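Local atomic coordinates of beta sliding clamp (Caulobacter crescentus, PDB entry 5WCE), a protein that forms a ring-shaped head-to-tail homodimer around DNA and probably tethers DNA polymerases and other proteins to it for processive synthesis. Residues M8-L18 with V85-L96; Q73-I84 with F114-F124. One frame throughout, in Å; residues are numbered along the deposited sequence. Where two conformers were deposited one is given.

Interaction 1. Residues M8-L18 with V85-L96; sequences MKLTIERAALL and VRKLPDGADVSL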
# COMPACT_ATOMS: atom_id res chain seq x y z
N MET A 8 21.59 34.47 0.95
CA MET A 8 20.21 34.20 1.51
C MET A 8 20.34 33.79 2.96
O MET A 8 21.18 32.94 3.29
CB MET A 8 19.43 33.12 0.72
CG MET A 8 17.93 33.06 1.05
SD MET A 8 17.08 31.59 0.44
CE MET A 8 17.61 30.44 1.60
N LYS A 9 19.51 34.39 3.81
CA LYS A 9 19.46 34.07 5.24
C LYS A 9 18.11 34.38 5.84
O LYS A 9 17.65 35.55 5.82
CB LYS A 9 20.54 34.85 6.01
CG LYS A 9 20.51 34.68 7.53
CD LYS A 9 21.85 35.06 8.15
CE LYS A 9 21.76 35.90 9.42
NZ LYS A 9 21.28 35.16 10.59
N LEU A 10 17.50 33.37 6.46
CA LEU A 10 16.15 33.51 6.99
C LEU A 10 15.83 32.52 8.06
O LEU A 10 16.50 31.49 8.18
CB LEU A 10 15.12 33.37 5.85
CG LEU A 10 15.04 31.99 5.18
CD1 LEU A 10 14.03 31.08 5.88
CD2 LEU A 10 14.72 32.06 3.70
N THR A 11 14.78 32.82 8.80
CA THR A 11 14.21 31.90 9.75
C THR A 11 12.73 31.73 9.40
O THR A 11 12.08 32.70 9.03
CB THR A 11 14.42 32.41 11.18
OG1 THR A 11 15.85 32.47 11.42
CG2 THR A 11 13.81 31.45 12.21
N ILE A 12 12.24 30.50 9.52
CA ILE A 12 10.87 30.15 9.20
C ILE A 12 10.37 29.06 10.14
O ILE A 12 11.13 28.16 10.54
CB ILE A 12 10.74 29.73 7.70
CG1 ILE A 12 9.30 29.42 7.34
CG2 ILE A 12 11.63 28.54 7.36
CD1 ILE A 12 9.09 29.25 5.86
N GLU A 13 9.09 29.15 10.50
CA GLU A 13 8.50 28.13 11.36
C GLU A 13 8.40 26.81 10.61
O GLU A 13 8.04 26.76 9.45
CB GLU A 13 7.12 28.56 11.90
CG GLU A 13 7.29 29.72 12.89
CD GLU A 13 5.98 30.23 13.48
OE1 GLU A 13 4.86 29.92 12.97
OE2 GLU A 13 6.09 30.98 14.47
N ARG A 14 8.72 25.72 11.33
CA ARG A 14 8.68 24.36 10.76
C ARG A 14 7.33 24.12 10.06
O ARG A 14 7.32 23.67 8.93
CB ARG A 14 8.96 23.30 11.83
CG ARG A 14 8.70 21.87 11.34
CD ARG A 14 8.80 20.86 12.47
NE ARG A 14 8.43 19.55 11.98
CZ ARG A 14 7.20 19.08 11.86
NH1 ARG A 14 6.14 19.81 12.20
NH2 ARG A 14 7.01 17.88 11.37
N ALA A 15 6.21 24.44 10.73
CA ALA A 15 4.90 24.14 10.17
C ALA A 15 4.69 24.88 8.85
O ALA A 15 4.21 24.28 7.88
CB ALA A 15 3.78 24.44 11.15
N ALA A 16 5.11 26.15 8.79
CA ALA A 16 5.01 26.92 7.54
C ALA A 16 5.88 26.39 6.42
O ALA A 16 5.48 26.34 5.23
CB ALA A 16 5.34 28.38 7.79
N LEU A 17 7.10 26.03 6.77
CA LEU A 17 8.06 25.51 5.82
C LEU A 17 7.57 24.18 5.29
O LEU A 17 7.60 23.93 4.08
CB LEU A 17 9.43 25.33 6.52
CG LEU A 17 10.56 24.76 5.68
CD1 LEU A 17 10.75 25.49 4.37
CD2 LEU A 17 11.85 24.76 6.52
N LEU A 18 7.09 23.34 6.19
CA LEU A 18 6.59 22.02 5.83
C LEU A 18 5.39 22.08 4.94
O LEU A 18 5.31 21.32 3.98
CB LEU A 18 6.25 21.21 7.08
CG LEU A 18 5.87 19.75 6.96
CD1 LEU A 18 6.99 18.95 6.32
CD2 LEU A 18 5.59 19.20 8.35
N VAL A 85 12.71 18.41 7.01
CA VAL A 85 11.84 19.31 7.76
C VAL A 85 10.73 18.53 8.48
O VAL A 85 10.43 18.80 9.63
CB VAL A 85 11.27 20.46 6.89
CG1 VAL A 85 10.30 21.31 7.70
CG2 VAL A 85 12.43 21.30 6.32
N ARG A 86 10.18 17.55 7.80
CA ARG A 86 9.19 16.66 8.38
C ARG A 86 9.69 16.02 9.68
O ARG A 86 8.94 15.87 10.62
CB ARG A 86 8.82 15.57 7.37
CG ARG A 86 7.49 14.89 7.66
CD ARG A 86 7.16 13.77 6.69
NE ARG A 86 8.23 12.76 6.64
CZ ARG A 86 8.54 11.89 7.62
NH1 ARG A 86 7.92 11.88 8.81
NH2 ARG A 86 9.54 11.03 7.43
N LYS A 87 10.96 15.67 9.75
CA LYS A 87 11.50 14.98 10.89
C LYS A 87 11.98 15.92 11.98
O LYS A 87 12.32 15.45 13.05
CB LYS A 87 12.65 14.08 10.46
CG LYS A 87 12.22 13.01 9.50
CD LYS A 87 13.43 12.20 9.02
CE LYS A 87 13.07 11.23 7.87
NZ LYS A 87 14.32 10.44 7.56
N LEU A 88 12.01 17.23 11.72
CA LEU A 88 12.39 18.17 12.75
C LEU A 88 11.35 18.21 13.88
O LEU A 88 10.20 17.93 13.64
CB LEU A 88 12.64 19.58 12.18
CG LEU A 88 13.82 19.77 11.22
CD1 LEU A 88 13.83 21.13 10.53
CD2 LEU A 88 15.12 19.52 11.94
N PRO A 89 11.76 18.53 15.12
CA PRO A 89 10.75 18.56 16.21
C PRO A 89 9.61 19.53 15.94
O PRO A 89 9.84 20.59 15.35
CB PRO A 89 11.53 19.03 17.41
CG PRO A 89 12.95 19.09 17.01
CD PRO A 89 13.04 19.09 15.53
N ASP A 90 8.40 19.17 16.35
CA ASP A 90 7.23 20.07 16.35
C ASP A 90 7.58 21.42 16.98
O ASP A 90 8.26 21.48 18.01
CB ASP A 90 6.11 19.51 17.24
CG ASP A 90 5.38 18.39 16.63
OD1 ASP A 90 5.60 18.08 15.45
OD2 ASP A 90 4.55 17.80 17.37
N GLY A 91 7.13 22.49 16.36
CA GLY A 91 7.39 23.81 16.88
C GLY A 91 8.76 24.38 16.67
O GLY A 91 9.00 25.52 17.06
N ALA A 92 9.67 23.66 16.01
CA ALA A 92 11.03 24.18 15.78
C ALA A 92 11.02 25.37 14.83
O ALA A 92 10.29 25.39 13.82
CB ALA A 92 11.91 23.09 15.18
N ASP A 93 11.83 26.37 15.14
CA ASP A 93 12.15 27.39 14.17
C ASP A 93 13.29 26.86 13.33
O ASP A 93 14.21 26.28 13.88
CB ASP A 93 12.60 28.69 14.87
CG ASP A 93 11.44 29.59 15.27
OD1 ASP A 93 10.26 29.36 14.86
OD2 ASP A 93 11.78 30.57 16.00
N VAL A 94 13.23 27.11 12.03
CA VAL A 94 14.21 26.60 11.07
C VAL A 94 15.01 27.72 10.41
O VAL A 94 14.45 28.59 9.78
CB VAL A 94 13.56 25.75 9.99
CG1 VAL A 94 14.64 25.12 9.12
CG2 VAL A 94 12.64 24.69 10.62
N SER A 95 16.32 27.67 10.55
CA SER A 95 17.21 28.63 9.93
C SER A 95 17.70 28.06 8.58
O SER A 95 18.11 26.89 8.50
CB SER A 95 18.38 28.93 10.89
OG SER A 95 19.43 29.44 10.15
N LEU A 96 17.58 28.87 7.53
CA LEU A 96 18.13 28.57 6.22
C LEU A 96 19.15 29.63 5.88
O LEU A 96 18.88 30.84 5.93
CB LEU A 96 17.03 28.49 5.12
CG LEU A 96 15.87 27.53 5.34
CD1 LEU A 96 14.91 27.54 4.17
CD2 LEU A 96 16.31 26.09 5.56
O HOH W 1 6.13 22.30 13.72
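The Arg14 guanidinium carries Asp90 OD1 over one face, while Arg86 O and a water lie at its edge, close to its plane. Through that edge NH2 gives Arg86 O a straight hydrogen bond of 2.9 Å (164°). The salt bridge from NH1 to Asp90 OD1 is long, 3.7 Å, and purely electrostatic, for no N-H points at the carboxylate oxygen. NH1 is held instead by the water, which also takes the N-H of Gly91; NE makes a weak bond to Val85 O. Arginine suits this place: with CG anti to the backbone N (chi1 171°) and the chain extended onward to NE, it reaches the carbonyls where helix 78-87 ends. Its backbone N bonds to Ala92 O, just beyond the ladder of strands 9-13 and 93-96. Within the ladder, Ile12 and Val94 form a hydrogen-bonded pair, and on their buried face Leu10 CG meets Leu96 CB at 4.0 Å. Leu17 crosses Val85 at about a right angle, CD2 to CG2 3.5 Å, and touches Val94 CG1. Thr11, Glu13, Ser95 and Asp93 share the more polar face. Strand 9-13 leads straight into helix 14-25 and helix 78-87 returns to strand 93-97; two helices on antiparallel sheet are the repeating architecture of DNA-clamp domains.

Interaction 2. Residues Q73-I84 with F114-F124; sequences QITAPAHTLYEI and FNLPVLPAGDF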
# COMPACT_ATOMS: atom_id res chain seq x y z
N GLN A 73 18.10 33.91 -3.70
CA GLN A 73 17.51 32.73 -4.39
C GLN A 73 18.51 31.61 -4.52
O GLN A 73 19.66 31.83 -4.90
CB GLN A 73 17.10 33.04 -5.82
CG GLN A 73 15.99 34.04 -6.02
CD GLN A 73 15.57 34.08 -7.48
OE1 GLN A 73 14.43 33.74 -7.82
NE2 GLN A 73 16.52 34.44 -8.35
N ILE A 74 18.07 30.40 -4.25
CA ILE A 74 18.90 29.23 -4.47
C ILE A 74 18.01 28.05 -4.84
O ILE A 74 16.80 28.15 -4.68
CB ILE A 74 19.65 28.85 -3.19
CG1 ILE A 74 18.64 28.49 -2.09
CG2 ILE A 74 20.63 29.92 -2.77
CD1 ILE A 74 19.21 28.25 -0.74
N THR A 75 18.62 26.96 -5.30
CA THR A 75 17.86 25.74 -5.51
C THR A 75 18.46 24.62 -4.68
O THR A 75 19.70 24.56 -4.48
CB THR A 75 17.71 25.29 -6.98
OG1 THR A 75 18.89 24.63 -7.43
CG2 THR A 75 17.38 26.49 -7.87
N ALA A 76 17.57 23.75 -4.20
CA ALA A 76 18.02 22.67 -3.32
C ALA A 76 17.11 21.45 -3.48
O ALA A 76 15.95 21.60 -3.88
CB ALA A 76 18.00 23.20 -1.87
N PRO A 77 17.64 20.24 -3.17
CA PRO A 77 16.90 19.00 -3.43
C PRO A 77 15.54 18.95 -2.70
O PRO A 77 15.44 19.14 -1.50
CB PRO A 77 17.86 17.88 -2.99
CG PRO A 77 19.17 18.51 -2.89
CD PRO A 77 18.98 19.96 -2.63
N ALA A 78 14.51 18.67 -3.47
CA ALA A 78 13.15 18.86 -2.99
C ALA A 78 12.68 17.83 -1.96
O ALA A 78 12.28 18.20 -0.85
CB ALA A 78 12.20 18.88 -4.15
N HIS A 79 12.72 16.56 -2.33
CA HIS A 79 12.28 15.49 -1.41
C HIS A 79 13.16 15.46 -0.15
O HIS A 79 12.66 15.31 0.97
CB HIS A 79 12.29 14.10 -2.11
CG HIS A 79 11.33 13.97 -3.28
ND1 HIS A 79 10.01 14.36 -3.25
CD2 HIS A 79 11.51 13.41 -4.51
CE1 HIS A 79 9.43 14.11 -4.41
NE2 HIS A 79 10.31 13.52 -5.20
N THR A 80 14.46 15.63 -0.32
CA THR A 80 15.36 15.63 0.83
C THR A 80 15.08 16.78 1.79
O THR A 80 15.00 16.59 3.04
CB THR A 80 16.82 15.67 0.36
OG1 THR A 80 17.08 14.49 -0.42
CG2 THR A 80 17.80 15.78 1.53
N LEU A 81 14.91 17.98 1.25
CA LEU A 81 14.50 19.08 2.08
C LEU A 81 13.18 18.82 2.80
O LEU A 81 13.10 19.04 4.01
CB LEU A 81 14.40 20.37 1.28
CG LEU A 81 14.22 21.66 2.08
CD1 LEU A 81 15.22 21.83 3.18
CD2 LEU A 81 14.30 22.88 1.18
N TYR A 82 12.19 18.30 2.08
CA TYR A 82 10.88 17.96 2.66
C TYR A 82 11.04 16.95 3.82
O TYR A 82 10.54 17.16 4.92
CB TYR A 82 9.92 17.44 1.57
CG TYR A 82 8.62 16.91 2.13
CD1 TYR A 82 7.62 17.78 2.55
CD2 TYR A 82 8.41 15.52 2.29
CE1 TYR A 82 6.44 17.32 3.10
CE2 TYR A 82 7.25 15.04 2.87
CZ TYR A 82 6.26 15.93 3.27
OH TYR A 82 5.09 15.42 3.82
N GLU A 83 11.78 15.88 3.59
CA GLU A 83 11.99 14.85 4.60
C GLU A 83 12.72 15.35 5.82
O GLU A 83 12.33 15.02 6.93
CB GLU A 83 12.69 13.64 3.98
CG GLU A 83 11.69 12.88 3.07
CD GLU A 83 10.61 12.22 3.92
OE1 GLU A 83 10.95 11.52 4.89
OE2 GLU A 83 9.44 12.49 3.77
N ILE A 84 13.75 16.18 5.64
CA ILE A 84 14.45 16.76 6.78
C ILE A 84 13.46 17.55 7.65
O ILE A 84 13.38 17.39 8.86
CB ILE A 84 15.60 17.69 6.32
CG1 ILE A 84 16.79 16.87 5.75
CG2 ILE A 84 16.12 18.58 7.47
CD1 ILE A 84 17.77 17.72 4.97
N PHE A 114 22.12 20.58 8.76
CA PHE A 114 22.29 19.92 7.49
C PHE A 114 22.95 20.87 6.49
O PHE A 114 22.69 22.08 6.50
CB PHE A 114 20.96 19.46 6.94
CG PHE A 114 20.17 18.61 7.88
CD1 PHE A 114 19.47 19.18 8.94
CD2 PHE A 114 20.11 17.25 7.69
CE1 PHE A 114 18.77 18.39 9.84
CE2 PHE A 114 19.39 16.44 8.58
CZ PHE A 114 18.72 17.02 9.65
N ASN A 115 23.84 20.32 5.66
CA ASN A 115 24.46 21.08 4.53
C ASN A 115 24.08 20.31 3.26
O ASN A 115 24.41 19.11 3.12
CB ASN A 115 25.96 21.15 4.66
CG ASN A 115 26.43 21.67 6.04
OD1 ASN A 115 26.87 22.77 6.15
ND2 ASN A 115 26.36 20.87 7.03
N LEU A 116 23.31 20.95 2.38
CA LEU A 116 22.77 20.32 1.18
C LEU A 116 23.34 21.01 -0.06
O LEU A 116 23.44 22.23 -0.09
CB LEU A 116 21.26 20.47 1.13
CG LEU A 116 20.44 19.80 2.21
CD1 LEU A 116 18.98 19.91 1.78
CD2 LEU A 116 20.90 18.37 2.42
N PRO A 117 23.76 20.22 -1.07
CA PRO A 117 24.34 20.82 -2.26
C PRO A 117 23.25 21.59 -3.03
O PRO A 117 22.05 21.25 -2.99
CB PRO A 117 24.81 19.62 -3.09
CG PRO A 117 23.83 18.52 -2.68
CD PRO A 117 23.74 18.74 -1.17
N VAL A 118 23.69 22.67 -3.64
CA VAL A 118 22.77 23.58 -4.37
C VAL A 118 23.10 23.60 -5.85
O VAL A 118 24.22 23.23 -6.28
CB VAL A 118 22.78 25.03 -3.81
CG1 VAL A 118 22.27 25.05 -2.39
CG2 VAL A 118 24.15 25.70 -3.91
N LEU A 119 22.11 24.04 -6.64
CA LEU A 119 22.36 24.38 -8.01
C LEU A 119 21.87 25.81 -8.24
O LEU A 119 20.89 26.27 -7.62
CB LEU A 119 21.72 23.35 -8.95
CG LEU A 119 22.32 21.93 -8.87
CD1 LEU A 119 21.39 20.94 -9.55
CD2 LEU A 119 23.73 21.88 -9.50
N PRO A 120 22.53 26.52 -9.15
CA PRO A 120 22.20 27.91 -9.41
C PRO A 120 20.76 28.15 -9.85
O PRO A 120 20.21 27.42 -10.70
CB PRO A 120 23.16 28.32 -10.52
CG PRO A 120 24.07 27.21 -10.76
CD PRO A 120 23.57 26.00 -10.05
N ALA A 121 20.18 29.18 -9.27
CA ALA A 121 18.87 29.62 -9.57
C ALA A 121 18.67 30.00 -11.04
O ALA A 121 17.59 29.74 -11.57
CB ALA A 121 18.47 30.77 -8.64
N GLY A 122 19.72 30.50 -11.72
CA GLY A 122 19.64 30.83 -13.15
C GLY A 122 19.49 29.64 -14.09
O GLY A 122 19.15 29.84 -15.26
N ASP A 123 19.71 28.42 -13.63
CA ASP A 123 19.48 27.27 -14.48
C ASP A 123 18.09 26.66 -14.25
O ASP A 123 17.79 25.68 -14.87
CB ASP A 123 20.57 26.21 -14.27
CG ASP A 123 21.93 26.69 -14.69
OD1 ASP A 123 22.05 27.33 -15.77
OD2 ASP A 123 22.90 26.41 -13.96
N PHE A 124 17.32 27.19 -13.31
CA PHE A 124 16.04 26.62 -12.98
C PHE A 124 15.03 27.07 -14.07
O PHE A 124 15.03 28.23 -14.44
CB PHE A 124 15.56 27.12 -11.63
CG PHE A 124 14.46 26.33 -11.08
CD1 PHE A 124 14.71 25.11 -10.50
CD2 PHE A 124 13.14 26.77 -11.18
CE1 PHE A 124 13.68 24.34 -10.01
CE2 PHE A 124 12.11 25.99 -10.69
CZ PHE A 124 12.38 24.75 -10.11
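Ile84 covers one face of the Phe114 ring, the two side chains sliding past each other in opposite directions; its CG2 lies 3.6 Å from the ring centroid, 15° off the normal, a CH-pi contact. With CG1 beside the backbone N (chi1 -73°) and CG2 anti to that N, both branches of the isoleucine reach the ring, CD1 settling 3.6 Å from Phe114 CD2. Leu116 continues this tight, apolar end, its CD1 meeting Ile84 CD1 at 4.1 Å and its CD2 meeting Thr80 CG2; Leu81 and the Pro77 ring border it more distantly. The packing sets helix 78-84 against strand 114-116, the helix-on-sheet arrangement of the DNA-clamp fold, and Phe114 and Asn115 pair with a strand of the second subunit, carrying the sheet across the dimer interface. Farther along, Thr75 OG1 donates a short 2.6 Å hydrogen bond to Leu119 O, approaching from above the carbonyl plane, and also bonds to Asn39; threonine thus adds a hydroxyl grip to a single antiparallel bridge. Leu119 O also takes a weak bond from Thr75 N, while Leu119 N lies 3.3 Å from Thr75 O in the return bond. On the looser, solvent side, exposed Gln73 merely lays its CB 3.9 Å from the small Ala121 CB.

In the fold
Both interactions lie in the N-terminal domain, their centres about 15 Å apart. Along the chain their segments alternate: 8-18, 73-84, 85-96, then 114-124, so neither contact closes before the other begins. Helix 78-87 is shared, its start belonging to interaction 2 and its end to interaction 1. The sheet containing strands 9-13, 93-97 and 112-116 also serves both, whereas strand 72-77 edges a different sheet. Direct packing joins them where Met8 CE lies 3.6 Å from Ile74 CD1 and Leu18 CD1 lies 3.7 Å from Tyr82 CE1. Each also touches the second subunit, so this interlocked part of the domain lies at a junction that closes the ring.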